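Local coordinates for protein CyaY (Psychromonas ingrahamii, PDB 4HS5) that probably takes part in iron-sulfur cluster assembly as a frataxin-family protein, binding ferrous and ferric iron and perhaps regulating cluster formation, at residues Q15-K20 against E84-L89; S24-D29 against E99-T104; H56-A61 against G74-D79; S35-E40 against L47-Q52; L39-H44 against A91-Q96. All coordinates share one frame; numbering follows the deposited sequence.

How the contacts relate
Contacts 1 and 5 both use helix 85-97 and are largely buried and apolar: contact 1 sets that helix against helix 3-24, and contact 5 sets its C-terminal half against strand 36-41. Contact 4 pairs this strand with 46-52 by backbone hydrogen bonds. Leu37, Leu39, Leu47 and Ile49 face the helices, while its far end is polar. Contact 3, toward the other edge of the sheet, across the chain's centre from contacts 2 and 5, joins strands that are not neighbours, through an aromatic face and an amide-carboxylate bond. Contact 2 lies nearer the surface, where charged side chains meet as the C-terminal segment passes helix 3-24. Its Phe103 touches residues of both contact 1 and contact 5.

Contact 1 (Q15-K20 against E84-L89); sequences QKIEEK and EFLTFL
Ile17 overlaps two side chains of helix 85-97 at once. Its CD1 comes up to the edge of the Phe85 ring, close to the ring plane and 3.7 Å from Phe85 CE2, while its CG1 lies 4.0 Å from Leu89 CD2. Both partners are crossed at about a right angle. CG1 stands beside the backbone N of Ile17 (chi1 -69°), and the extended second torsion carries CD1 out to the ring. The preceding residue, Lys16, runs its aliphatic part obliquely over Leu86, and Lys16 CE presses on Leu86 CD1 at 3.5 Å, a tight carbon contact. These are the two helices of the frataxin alpha-beta sandwich, lying side by side on one face of an antiparallel sheet; their short axes run 12.3 Å apart at 38°. Phe103 of the C-terminal segment packs on Ile17, Leu86 and Leu89, and Ile49 of the sheet meets Ile17 and Phe85. Glu84 caps the start of helix 85-97. Its OE1 takes two bonds, from Thr87 N at 2.8 Å and Thr87 OG1 at 2.6 Å, while Leu86 N reaches Glu84 OE2 at 3.0 Å from above the carboxylate plane.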
# COMPACT_ATOMS: atom_id res chain seq x y z
N GLN A 15 -8.49 3.20 -0.06
CA GLN A 15 -9.74 2.52 0.28
C GLN A 15 -9.75 1.05 -0.13
O GLN A 15 -10.33 0.23 0.58
CB GLN A 15 -10.95 3.25 -0.32
CG GLN A 15 -11.18 4.61 0.30
CD GLN A 15 -12.59 5.11 0.10
OE1 GLN A 15 -13.15 5.02 -1.00
NE2 GLN A 15 -13.18 5.64 1.16
N LYS A 16 -9.10 0.71 -1.24
CA LYS A 16 -8.96 -0.70 -1.67
C LYS A 16 -8.17 -1.48 -0.62
O LYS A 16 -8.53 -2.59 -0.25
CB LYS A 16 -8.26 -0.78 -3.02
CG LYS A 16 -8.13 -2.18 -3.62
CD LYS A 16 -7.55 -2.08 -5.03
CE LYS A 16 -7.61 -3.40 -5.78
NZ LYS A 16 -8.89 -3.59 -6.53
N ILE A 17 -7.11 -0.87 -0.10
CA ILE A 17 -6.31 -1.54 0.92
C ILE A 17 -7.17 -1.80 2.15
O ILE A 17 -7.18 -2.91 2.68
CB ILE A 17 -5.06 -0.73 1.27
CG1 ILE A 17 -4.08 -0.73 0.09
CG2 ILE A 17 -4.39 -1.31 2.51
CD1 ILE A 17 -2.99 0.32 0.23
N GLU A 18 -7.91 -0.79 2.58
CA GLU A 18 -8.78 -0.89 3.76
C GLU A 18 -9.89 -1.92 3.57
O GLU A 18 -10.13 -2.75 4.45
CB GLU A 18 -9.36 0.48 4.10
CG GLU A 18 -8.28 1.43 4.55
CD GLU A 18 -8.72 2.87 4.54
OE1 GLU A 18 -9.88 3.14 4.17
OE2 GLU A 18 -7.89 3.72 4.89
N GLU A 19 -10.56 -1.85 2.43
CA GLU A 19 -11.63 -2.79 2.13
C GLU A 19 -11.12 -4.23 2.05
O GLU A 19 -11.78 -5.14 2.56
CB GLU A 19 -12.34 -2.38 0.84
CG GLU A 19 -13.58 -3.19 0.55
CD GLU A 19 -13.23 -4.52 -0.07
OE1 GLU A 19 -12.16 -4.60 -0.69
OE2 GLU A 19 -14.01 -5.48 0.10
N LYS A 20 -9.97 -4.44 1.40
CA LYS A 20 -9.43 -5.80 1.23
C LYS A 20 -9.00 -6.41 2.56
O LYS A 20 -9.12 -7.62 2.74
CB LYS A 20 -8.26 -5.82 0.24
CG LYS A 20 -8.67 -5.64 -1.21
CD LYS A 20 -9.44 -6.85 -1.73
CE LYS A 20 -10.06 -6.54 -3.08
NZ LYS A 20 -10.55 -7.75 -3.80
N GLU A 84 4.53 -4.95 -8.81
CA GLU A 84 3.26 -4.28 -8.68
C GLU A 84 2.91 -4.16 -7.19
O GLU A 84 3.15 -5.08 -6.40
CB GLU A 84 2.20 -5.05 -9.47
CG GLU A 84 0.85 -4.39 -9.52
CD GLU A 84 -0.00 -4.79 -8.36
OE1 GLU A 84 0.19 -5.90 -7.83
OE2 GLU A 84 -0.87 -3.99 -7.98
N PHE A 85 2.37 -3.01 -6.82
CA PHE A 85 2.15 -2.65 -5.42
C PHE A 85 1.31 -3.65 -4.63
O PHE A 85 1.70 -4.05 -3.53
CB PHE A 85 1.48 -1.27 -5.37
CG PHE A 85 1.20 -0.77 -3.98
CD1 PHE A 85 2.12 0.03 -3.33
CD2 PHE A 85 0.01 -1.07 -3.34
CE1 PHE A 85 1.87 0.50 -2.04
CE2 PHE A 85 -0.24 -0.62 -2.06
CZ PHE A 85 0.69 0.17 -1.41
N LEU A 86 0.14 -4.01 -5.15
CA LEU A 86 -0.77 -4.81 -4.36
C LEU A 86 -0.27 -6.24 -4.16
O LEU A 86 -0.42 -6.83 -3.09
CB LEU A 86 -2.17 -4.79 -4.97
CG LEU A 86 -2.82 -3.41 -4.91
CD1 LEU A 86 -4.12 -3.46 -5.67
CD2 LEU A 86 -3.04 -2.99 -3.46
N THR A 87 0.36 -6.77 -5.21
CA THR A 87 1.05 -8.06 -5.16
C THR A 87 2.15 -8.01 -4.11
O THR A 87 2.28 -8.90 -3.26
CB THR A 87 1.66 -8.41 -6.54
OG1 THR A 87 0.60 -8.49 -7.51
CG2 THR A 87 2.38 -9.73 -6.49
N PHE A 88 2.93 -6.94 -4.15
CA PHE A 88 4.04 -6.80 -3.23
C PHE A 88 3.56 -6.62 -1.79
O PHE A 88 4.16 -7.12 -0.84
CB PHE A 88 4.92 -5.63 -3.67
CG PHE A 88 6.19 -5.50 -2.88
CD1 PHE A 88 7.29 -6.28 -3.19
CD2 PHE A 88 6.27 -4.61 -1.83
CE1 PHE A 88 8.46 -6.16 -2.45
CE2 PHE A 88 7.43 -4.48 -1.09
CZ PHE A 88 8.53 -5.26 -1.41
N LEU A 89 2.46 -5.88 -1.62
CA LEU A 89 1.91 -5.61 -0.31
C LEU A 89 1.42 -6.90 0.34
O LEU A 89 1.69 -7.14 1.52
CB LEU A 89 0.76 -4.59 -0.42
CG LEU A 89 0.17 -4.16 0.91
CD1 LEU A 89 1.25 -3.55 1.77
CD2 LEU A 89 -0.96 -3.16 0.69

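Contact 2 (S24-D29 against E99-T104); sequences SGADVD and ETVDFT
The carboxylate of Glu99 has the methyl group of Ala26 above it, Ala26 CB being 3.5 Å from Glu99 OE1, and the backbone N-H of Asp27 tilted in on the same side. Asp27 N meets Glu99 OE1 at 3.0 Å, on the syn side but 30° out of the carboxylate plane, and makes a second, weak bond to OE2. A second flat group, the Phe103 ring, carries Val101 CG1 over one face, offset toward its rim. The two branches of Val101 divide the work, since CG2 packs on Ala26 CB and on Ser24 OG, each at 3.5 Å. With chi1 at 75°, Ser24 OG lies between its own N and carbonyl carbon and accepts from Ala26 N at 2.9 Å, an ST turn; it also bonds to Ile21 O. Gly25, with positive phi, ends the helix. Like charges approach where Asp27 OD1 stands 3.4 Å from Glu99 OE2, a repulsion that the Asp27 N-H may partly offset. The C-terminal segment runs past the junction between helix 3-24 and edge strand 28-33, sending Phe103 between helices 3-24 and 85-97, while Val28 packs on Ile21, Leu39 and Phe41.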
# COMPACT_ATOMS: atom_id res chain seq x y z
N SER A 24 -10.71 -9.73 3.95
CA SER A 24 -9.86 -10.88 4.21
C SER A 24 -10.12 -11.44 5.60
O SER A 24 -9.86 -12.62 5.87
CB SER A 24 -8.40 -10.46 4.15
OG SER A 24 -8.06 -9.74 5.31
N GLY A 25 -10.62 -10.59 6.48
CA GLY A 25 -10.79 -10.93 7.89
C GLY A 25 -9.52 -10.82 8.71
O GLY A 25 -9.53 -11.02 9.93
N ALA A 26 -8.42 -10.47 8.06
CA ALA A 26 -7.11 -10.50 8.72
C ALA A 26 -6.94 -9.54 9.89
O ALA A 26 -7.58 -8.49 9.96
CB ALA A 26 -6.01 -10.30 7.69
N ASP A 27 -6.05 -9.91 10.80
CA ASP A 27 -5.76 -9.07 11.95
C ASP A 27 -4.71 -8.05 11.58
O ASP A 27 -3.54 -8.16 11.94
CB ASP A 27 -5.29 -9.92 13.13
CG ASP A 27 -6.33 -10.92 13.56
OD1 ASP A 27 -6.02 -12.12 13.55
OD2 ASP A 27 -7.46 -10.50 13.90
N VAL A 28 -5.16 -7.06 10.81
CA VAL A 28 -4.32 -5.94 10.43
C VAL A 28 -5.05 -4.67 10.81
O VAL A 28 -6.18 -4.43 10.36
CB VAL A 28 -4.08 -5.95 8.92
CG1 VAL A 28 -3.18 -4.79 8.54
CG2 VAL A 28 -3.44 -7.26 8.49
N ASP A 29 -4.43 -3.86 11.67
CA ASP A 29 -4.99 -2.56 12.01
C ASP A 29 -4.54 -1.54 10.98
O ASP A 29 -3.41 -1.62 10.48
CB ASP A 29 -4.58 -2.12 13.42
CG ASP A 29 -5.38 -2.82 14.51
OD1 ASP A 29 -6.50 -3.29 14.22
OD2 ASP A 29 -4.89 -2.88 15.65
N GLU A 99 0.15 -13.73 7.70
CA GLU A 99 -1.27 -13.81 7.37
C GLU A 99 -1.44 -13.42 5.91
O GLU A 99 -0.54 -12.83 5.29
CB GLU A 99 -2.11 -12.91 8.27
CG GLU A 99 -3.42 -13.49 8.76
CD GLU A 99 -4.07 -12.59 9.80
OE1 GLU A 99 -3.60 -11.44 9.97
OE2 GLU A 99 -5.04 -13.02 10.45
N THR A 100 -2.59 -13.80 5.37
CA THR A 100 -2.86 -13.65 3.95
C THR A 100 -3.94 -12.60 3.73
O THR A 100 -5.03 -12.66 4.31
CB THR A 100 -3.21 -15.00 3.31
OG1 THR A 100 -2.09 -15.90 3.44
CG2 THR A 100 -3.53 -14.84 1.84
N VAL A 101 -3.60 -11.59 2.93
CA VAL A 101 -4.57 -10.63 2.42
C VAL A 101 -4.28 -10.53 0.94
O VAL A 101 -3.20 -10.09 0.55
CB VAL A 101 -4.44 -9.23 3.07
CG1 VAL A 101 -5.47 -8.28 2.46
CG2 VAL A 101 -4.64 -9.28 4.58
N ASP A 102 -5.23 -10.97 0.12
CA ASP A 102 -5.11 -10.81 -1.32
C ASP A 102 -5.76 -9.47 -1.69
O ASP A 102 -6.95 -9.28 -1.46
CB ASP A 102 -5.82 -11.96 -2.03
CG ASP A 102 -5.54 -12.01 -3.52
OD1 ASP A 102 -5.85 -13.05 -4.13
OD2 ASP A 102 -5.02 -11.02 -4.08
N PHE A 103 -4.97 -8.55 -2.24
CA PHE A 103 -5.49 -7.23 -2.59
C PHE A 103 -5.90 -7.16 -4.04
O PHE A 103 -6.54 -6.19 -4.46
CB PHE A 103 -4.42 -6.17 -2.35
CG PHE A 103 -4.10 -5.95 -0.90
CD1 PHE A 103 -3.00 -6.56 -0.32
CD2 PHE A 103 -4.90 -5.12 -0.13
CE1 PHE A 103 -2.71 -6.36 1.01
CE2 PHE A 103 -4.62 -4.92 1.21
CZ PHE A 103 -3.52 -5.53 1.79
N THR A 104 -5.55 -8.19 -4.81
CA THR A 104 -5.73 -8.15 -6.26
C THR A 104 -7.02 -8.82 -6.72
O THR A 104 -7.82 -8.22 -7.43
CB THR A 104 -4.51 -8.76 -6.97
OG1 THR A 104 -3.34 -8.01 -6.63
CG2 THR A 104 -4.71 -8.72 -8.48

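Contact 3 (H56-A61 against G74-D79); sequences HQVWLA and GKWIDD
Val58 and Trp76 cross at about a right angle, with the CG2 methyl of Val58 seated over one face of the indole. It lies 3.9 Å from the centroid of the Trp76 six-membered ring and 11° off its normal, a CH-pi contact. At the G1 beta bulge that His56 and Gln57 form opposite Gln52, His56 O comes to the edge of this ring, 3.8 Å from Trp76 CZ3. The Gln57 and Asp79 side chains cross similarly, their amide and carboxylate planes 56° apart. Extended beyond CG, Gln57 donates from NE2 to Asp79 OD2 at 3.0 Å from above the carboxylate plane (39° out of it), and NE2 also bonds Asp70 OD1. Gln57 OE1 in turn accepts from Trp59 NE1 at 3.0 Å. Strand 66-72 separates these two strands in the frataxin sheet, so the contact spans it by side chains. Val58 and Trp76 pack with Leu13 of helix 3-24 and Phe85 of helix 85-97, whereas Gln57 and Asp79 touch His68 of the middle strand.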
# COMPACT_ATOMS: atom_id res chain seq x y z
N HIS A 56 3.53 12.48 -7.77
CA HIS A 56 2.48 11.54 -8.13
C HIS A 56 2.86 10.09 -7.87
O HIS A 56 2.53 9.20 -8.65
CB HIS A 56 2.06 11.74 -9.59
CG HIS A 56 1.54 13.11 -9.87
ND1 HIS A 56 1.59 13.69 -11.12
CD2 HIS A 56 0.94 14.02 -9.06
CE1 HIS A 56 1.05 14.89 -11.06
NE2 HIS A 56 0.65 15.12 -9.83
N GLN A 57 3.55 9.85 -6.75
CA GLN A 57 3.90 8.50 -6.35
C GLN A 57 3.26 8.09 -5.04
O GLN A 57 2.96 8.93 -4.20
CB GLN A 57 5.42 8.34 -6.21
CG GLN A 57 6.18 8.39 -7.52
CD GLN A 57 7.65 8.08 -7.34
OE1 GLN A 57 8.25 8.41 -6.31
NE2 GLN A 57 8.23 7.42 -8.34
N VAL A 58 3.04 6.79 -4.89
CA VAL A 58 2.70 6.23 -3.59
C VAL A 58 3.96 5.52 -3.11
O VAL A 58 4.69 4.92 -3.91
CB VAL A 58 1.51 5.25 -3.70
CG1 VAL A 58 1.38 4.40 -2.45
CG2 VAL A 58 0.19 6.01 -3.98
N TRP A 59 4.25 5.62 -1.82
CA TRP A 59 5.42 4.97 -1.23
C TRP A 59 5.01 3.91 -0.22
O TRP A 59 3.94 4.00 0.39
CB TRP A 59 6.35 5.98 -0.55
CG TRP A 59 7.03 6.94 -1.49
CD1 TRP A 59 6.79 7.10 -2.83
CD2 TRP A 59 8.06 7.88 -1.16
NE1 TRP A 59 7.61 8.08 -3.35
CE2 TRP A 59 8.40 8.57 -2.35
CE3 TRP A 59 8.74 8.21 0.02
CZ2 TRP A 59 9.38 9.57 -2.38
CZ3 TRP A 59 9.71 9.20 -0.02
CH2 TRP A 59 10.02 9.87 -1.21
N LEU A 60 5.84 2.87 -0.10
CA LEU A 60 5.65 1.83 0.91
C LEU A 60 6.96 1.55 1.61
O LEU A 60 7.97 1.29 0.95
CB LEU A 60 5.16 0.54 0.25
CG LEU A 60 5.21 -0.71 1.13
CD1 LEU A 60 4.19 -0.61 2.24
CD2 LEU A 60 4.96 -1.97 0.30
N ALA A 61 6.93 1.60 2.93
CA ALA A 61 8.06 1.22 3.76
C ALA A 61 7.77 -0.14 4.38
O ALA A 61 6.79 -0.30 5.10
CB ALA A 61 8.27 2.24 4.84
N GLY A 74 -2.71 0.83 -15.21
CA GLY A 74 -3.86 0.81 -14.32
C GLY A 74 -3.50 0.20 -12.98
O GLY A 74 -4.38 -0.25 -12.25
N LYS A 75 -2.21 0.20 -12.67
CA LYS A 75 -1.73 -0.28 -11.38
C LYS A 75 -0.55 0.56 -10.90
O LYS A 75 -0.05 1.42 -11.61
CB LYS A 75 -1.33 -1.75 -11.48
CG LYS A 75 -0.35 -2.04 -12.59
CD LYS A 75 -0.41 -3.50 -13.03
CE LYS A 75 -1.82 -4.04 -12.93
NZ LYS A 75 -2.00 -5.33 -13.65
N TRP A 76 -0.10 0.28 -9.68
CA TRP A 76 1.03 0.99 -9.13
C TRP A 76 2.27 0.12 -9.22
O TRP A 76 2.27 -1.00 -8.72
CB TRP A 76 0.72 1.38 -7.68
CG TRP A 76 -0.39 2.39 -7.61
CD1 TRP A 76 -1.73 2.13 -7.49
CD2 TRP A 76 -0.26 3.80 -7.70
NE1 TRP A 76 -2.43 3.32 -7.49
CE2 TRP A 76 -1.55 4.36 -7.62
CE3 TRP A 76 0.83 4.66 -7.84
CZ2 TRP A 76 -1.78 5.74 -7.67
CZ3 TRP A 76 0.60 6.03 -7.89
CH2 TRP A 76 -0.69 6.55 -7.81
N ILE A 77 3.30 0.64 -9.88
CA ILE A 77 4.48 -0.12 -10.26
C ILE A 77 5.74 0.48 -9.64
O ILE A 77 5.98 1.67 -9.75
CB ILE A 77 4.63 -0.11 -11.80
CG1 ILE A 77 3.40 -0.73 -12.46
CG2 ILE A 77 5.90 -0.83 -12.23
CD1 ILE A 77 3.21 -2.18 -12.09
N ASP A 78 6.54 -0.37 -9.00
CA ASP A 78 7.77 0.03 -8.32
C ASP A 78 8.76 0.56 -9.33
O ASP A 78 9.08 -0.11 -10.31
CB ASP A 78 8.34 -1.21 -7.60
CG ASP A 78 9.49 -0.88 -6.66
OD1 ASP A 78 10.54 -0.41 -7.13
OD2 ASP A 78 9.36 -1.15 -5.45
N ASP A 79 9.25 1.78 -9.11
CA ASP A 79 10.08 2.45 -10.10
C ASP A 79 11.50 1.91 -10.23
O ASP A 79 12.22 2.30 -11.16
CB ASP A 79 10.04 3.98 -9.96
CG ASP A 79 10.75 4.50 -8.70
OD1 ASP A 79 11.37 3.73 -7.95
OD2 ASP A 79 10.67 5.73 -8.50

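Contact 4 (S35-E40 against L47-Q52); sequences SLLTLE and LIINRQ
Leu37 and Ile49 lie side by side and point the same way, with Leu37 CB 4.1 Å from Ile49 CB. Beside them Leu39 pairs with Leu47 on the same sheet face, and Leu39 CD1 approaches Ile49 CD1 at 4.2 Å. Helix 3-24 covers Leu37 and Ile49 through Tyr14, while helix 85-97 covers Leu47. The strands form an antiparallel beta hairpin between edge strand 28-33 and strand 57-61 of the frataxin sheet, their axes 4.7 Å apart. Both hydrogen-bonded pairs are reciprocal: Leu37 N to Ile49 O and Ile49 N to Leu37 O are each 2.8 Å, and Leu39 and Leu47 exchange bonds of 2.9 Å between their N and O atoms. Thr38 and Ile48, a non-hydrogen-bonded pair, face the other side, where Leu36 CD2 packs on Ile48 CG2 at 4.0 Å. At the open end the contact turns polar. A water donates to Arg51 O at 3.1 Å and is weakly bonded to Ser35 OG, and the bent Arg51 side chain makes a salt bridge with Asp11 and a cation-pi contact with Tyr14.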
# COMPACT_ATOMS: atom_id res chain seq x y z
N SER A 35 -1.49 12.06 4.97
CA SER A 35 -1.21 11.28 3.77
C SER A 35 -0.69 9.88 4.11
O SER A 35 -0.50 9.06 3.20
CB SER A 35 -0.17 12.00 2.92
OG SER A 35 -0.67 13.24 2.46
N LEU A 36 -0.43 9.64 5.39
CA LEU A 36 0.14 8.37 5.85
C LEU A 36 -0.95 7.33 6.11
O LEU A 36 -1.96 7.63 6.75
CB LEU A 36 0.93 8.58 7.15
CG LEU A 36 2.24 9.36 7.10
CD1 LEU A 36 2.82 9.53 8.51
CD2 LEU A 36 3.25 8.68 6.20
N LEU A 37 -0.74 6.12 5.61
CA LEU A 37 -1.58 5.00 5.98
C LEU A 37 -0.68 3.96 6.63
O LEU A 37 0.20 3.41 5.98
CB LEU A 37 -2.29 4.42 4.75
CG LEU A 37 -3.12 3.14 4.93
CD1 LEU A 37 -4.28 3.38 5.89
CD2 LEU A 37 -3.62 2.61 3.60
N THR A 38 -0.89 3.72 7.92
CA THR A 38 -0.06 2.79 8.66
C THR A 38 -0.81 1.50 8.91
O THR A 38 -1.95 1.51 9.37
CB THR A 38 0.38 3.40 9.99
OG1 THR A 38 1.17 4.57 9.73
CG2 THR A 38 1.21 2.41 10.80
N LEU A 39 -0.16 0.38 8.58
CA LEU A 39 -0.73 -0.93 8.86
C LEU A 39 0.05 -1.53 10.01
O LEU A 39 1.28 -1.54 9.98
CB LEU A 39 -0.61 -1.82 7.63
CG LEU A 39 -1.15 -1.26 6.31
CD1 LEU A 39 -1.07 -2.29 5.21
CD2 LEU A 39 -2.58 -0.79 6.50
N GLU A 40 -0.65 -2.02 11.03
CA GLU A 40 0.04 -2.71 12.12
C GLU A 40 -0.46 -4.13 12.30
O GLU A 40 -1.66 -4.41 12.22
CB GLU A 40 -0.06 -1.93 13.44
CG GLU A 40 0.66 -2.64 14.59
CD GLU A 40 0.93 -1.73 15.78
OE1 GLU A 40 0.64 -0.52 15.69
OE2 GLU A 40 1.45 -2.24 16.80
N LEU A 47 3.73 -1.56 8.43
CA LEU A 47 4.05 -1.12 7.08
C LEU A 47 3.56 0.31 6.99
O LEU A 47 2.49 0.63 7.49
CB LEU A 47 3.34 -1.98 6.03
CG LEU A 47 3.75 -3.45 5.96
CD1 LEU A 47 2.91 -4.24 4.98
CD2 LEU A 47 5.21 -3.55 5.60
N ILE A 48 4.33 1.18 6.35
CA ILE A 48 3.95 2.58 6.27
C ILE A 48 3.76 2.95 4.82
O ILE A 48 4.68 2.80 4.02
CB ILE A 48 5.01 3.50 6.88
CG1 ILE A 48 5.32 3.08 8.31
CG2 ILE A 48 4.52 4.95 6.85
CD1 ILE A 48 6.60 3.71 8.84
N ILE A 49 2.57 3.44 4.48
CA ILE A 49 2.26 3.85 3.12
C ILE A 49 2.11 5.37 3.12
O ILE A 49 1.55 5.95 4.05
CB ILE A 49 0.98 3.15 2.63
CG1 ILE A 49 1.23 1.66 2.55
CG2 ILE A 49 0.56 3.69 1.26
CD1 ILE A 49 -0.02 0.84 2.57
N ASN A 50 2.65 6.01 2.10
CA ASN A 50 2.62 7.46 2.02
C ASN A 50 2.27 7.89 0.61
O ASN A 50 2.45 7.13 -0.34
CB ASN A 50 3.97 8.02 2.44
CG ASN A 50 3.89 9.44 2.91
OD1 ASN A 50 2.94 10.16 2.60
ND2 ASN A 50 4.91 9.88 3.65
N ARG A 51 1.73 9.09 0.48
CA ARG A 51 1.48 9.66 -0.84
C ARG A 51 2.41 10.82 -1.01
O ARG A 51 2.64 11.61 -0.08
CB ARG A 51 0.03 10.14 -0.96
CG ARG A 51 -0.98 9.04 -1.05
CD ARG A 51 -2.19 9.34 -0.19
NE ARG A 51 -3.12 10.29 -0.79
CZ ARG A 51 -4.41 10.04 -0.97
NH1 ARG A 51 -4.92 8.86 -0.61
NH2 ARG A 51 -5.19 10.95 -1.53
N GLN A 52 3.00 10.93 -2.19
CA GLN A 52 3.83 12.08 -2.47
C GLN A 52 3.25 12.81 -3.67
O GLN A 52 3.60 12.51 -4.82
CB GLN A 52 5.28 11.67 -2.69
CG GLN A 52 5.89 10.93 -1.49
CD GLN A 52 5.92 11.74 -0.19
OE1 GLN A 52 5.42 12.86 -0.11
NE2 GLN A 52 6.54 11.16 0.84
O HOH W 1 0.97 14.18 -0.25

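Contact 5 (L39-H44 against A91-Q96); sequences LEFENH and AAIFKQ
Phe41 of strand 36-41 meets Ile93 on helix 85-97, joining the sheet and helix layers of the frataxin alpha-beta sandwich; strand and helix segments run 29° from parallel. The apolar contacts gather at the far end of the ring. Phe41 CZ lies 3.7 Å from Ile93 CG1, which sits at the ring edge near its plane, and Phe41 CE1 is equally close, 3.7 Å, to Ile93 CG2. Both branches of the isoleucine thus bear on the phenyl tip, the two side chains crossing at about a right angle. Leu39, two residues back, adds a looser touch, its CD1 4.5 Å from Ile93 CD1. The Gln96 side chain, extended beyond CG, reaches another part of the ring edge with its amide plane almost perpendicular to the ring, and Leu47 packs against Phe41, Ile93 and Gln96 alike. The polar part comes from the type I turn from Phe41 to His44. From this turn Asn43 reaches across to the last turn of the helix. Its OD1 is bonded to Thr45 OG1, while Asn43 ND2 donates to the backbone Gln96 O at 2.9 Å, with the acceptor in the plane of the asparagine amide.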
# COMPACT_ATOMS: atom_id res chain seq x y z
N LEU A 39 -0.16 0.38 8.58
CA LEU A 39 -0.73 -0.93 8.86
C LEU A 39 0.05 -1.53 10.01
O LEU A 39 1.28 -1.54 9.98
CB LEU A 39 -0.61 -1.82 7.63
CG LEU A 39 -1.15 -1.26 6.31
CD1 LEU A 39 -1.07 -2.29 5.21
CD2 LEU A 39 -2.58 -0.79 6.50
N GLU A 40 -0.65 -2.02 11.03
CA GLU A 40 0.04 -2.71 12.12
C GLU A 40 -0.46 -4.13 12.30
O GLU A 40 -1.66 -4.41 12.22
CB GLU A 40 -0.06 -1.93 13.44
CG GLU A 40 0.66 -2.64 14.59
CD GLU A 40 0.93 -1.73 15.78
OE1 GLU A 40 0.64 -0.52 15.69
OE2 GLU A 40 1.45 -2.24 16.80
N PHE A 41 0.48 -5.02 12.56
CA PHE A 41 0.18 -6.42 12.78
C PHE A 41 0.25 -6.73 14.28
O PHE A 41 0.74 -5.92 15.06
CB PHE A 41 1.15 -7.27 11.95
CG PHE A 41 1.25 -6.82 10.51
CD1 PHE A 41 0.18 -7.00 9.65
CD2 PHE A 41 2.40 -6.21 10.03
CE1 PHE A 41 0.26 -6.58 8.32
CE2 PHE A 41 2.49 -5.80 8.71
CZ PHE A 41 1.41 -5.98 7.85
N GLU A 42 -0.27 -7.87 14.70
CA GLU A 42 -0.28 -8.09 16.14
C GLU A 42 1.10 -8.42 16.71
O GLU A 42 1.30 -8.33 17.92
CB GLU A 42 -1.35 -9.09 16.58
CG GLU A 42 -1.53 -10.29 15.69
CD GLU A 42 -2.60 -11.20 16.23
OE1 GLU A 42 -3.21 -10.83 17.27
OE2 GLU A 42 -2.84 -12.27 15.64
N ASN A 43 2.06 -8.74 15.84
CA ASN A 43 3.44 -8.83 16.30
C ASN A 43 4.10 -7.46 16.48
O ASN A 43 5.30 -7.37 16.76
CB ASN A 43 4.29 -9.77 15.42
CG ASN A 43 4.53 -9.23 14.01
OD1 ASN A 43 4.10 -8.13 13.65
ND2 ASN A 43 5.24 -10.01 13.20
N HIS A 44 3.30 -6.41 16.29
CA HIS A 44 3.68 -5.01 16.53
C HIS A 44 4.62 -4.43 15.46
O HIS A 44 5.10 -3.31 15.60
CB HIS A 44 4.26 -4.81 17.94
CG HIS A 44 3.26 -4.99 19.04
ND1 HIS A 44 3.62 -5.03 20.37
CD2 HIS A 44 1.91 -5.13 19.01
CE1 HIS A 44 2.54 -5.20 21.11
NE2 HIS A 44 1.49 -5.26 20.32
N ALA A 91 2.59 -9.86 -0.26
CA ALA A 91 3.80 -10.63 0.06
C ALA A 91 4.43 -10.08 1.33
O ALA A 91 4.86 -10.85 2.19
CB ALA A 91 4.78 -10.60 -1.09
N ALA A 92 4.46 -8.76 1.46
CA ALA A 92 5.04 -8.14 2.65
C ALA A 92 4.26 -8.47 3.91
O ALA A 92 4.85 -8.78 4.95
CB ALA A 92 5.16 -6.63 2.47
N ILE A 93 2.94 -8.39 3.83
CA ILE A 93 2.07 -8.73 4.96
C ILE A 93 2.33 -10.18 5.37
O ILE A 93 2.41 -10.50 6.56
CB ILE A 93 0.58 -8.50 4.62
CG1 ILE A 93 0.28 -7.00 4.48
CG2 ILE A 93 -0.33 -9.13 5.67
CD1 ILE A 93 -1.18 -6.67 4.18
N PHE A 94 2.51 -11.06 4.39
CA PHE A 94 2.78 -12.46 4.71
C PHE A 94 4.20 -12.64 5.25
O PHE A 94 4.43 -13.44 6.16
CB PHE A 94 2.57 -13.37 3.50
CG PHE A 94 2.73 -14.83 3.83
CD1 PHE A 94 1.72 -15.52 4.47
CD2 PHE A 94 3.92 -15.49 3.54
CE1 PHE A 94 1.87 -16.86 4.80
CE2 PHE A 94 4.08 -16.83 3.88
CZ PHE A 94 3.05 -17.51 4.51
N LYS A 95 5.16 -11.93 4.66
CA LYS A 95 6.57 -12.11 5.00
C LYS A 95 6.90 -11.53 6.37
O LYS A 95 7.82 -12.02 7.04
CB LYS A 95 7.45 -11.53 3.89
CG LYS A 95 8.80 -10.98 4.30
CD LYS A 95 9.42 -10.25 3.10
CE LYS A 95 8.49 -9.14 2.57
NZ LYS A 95 8.76 -7.80 3.16
N GLN A 96 6.15 -10.53 6.81
CA GLN A 96 6.36 -9.93 8.13
C GLN A 96 5.51 -10.55 9.22
O GLN A 96 5.86 -10.48 10.40
CB GLN A 96 6.05 -8.43 8.10
CG GLN A 96 7.07 -7.61 7.36
CD GLN A 96 6.89 -6.13 7.59
OE1 GLN A 96 6.16 -5.70 8.50
NE2 GLN A 96 7.57 -5.33 6.78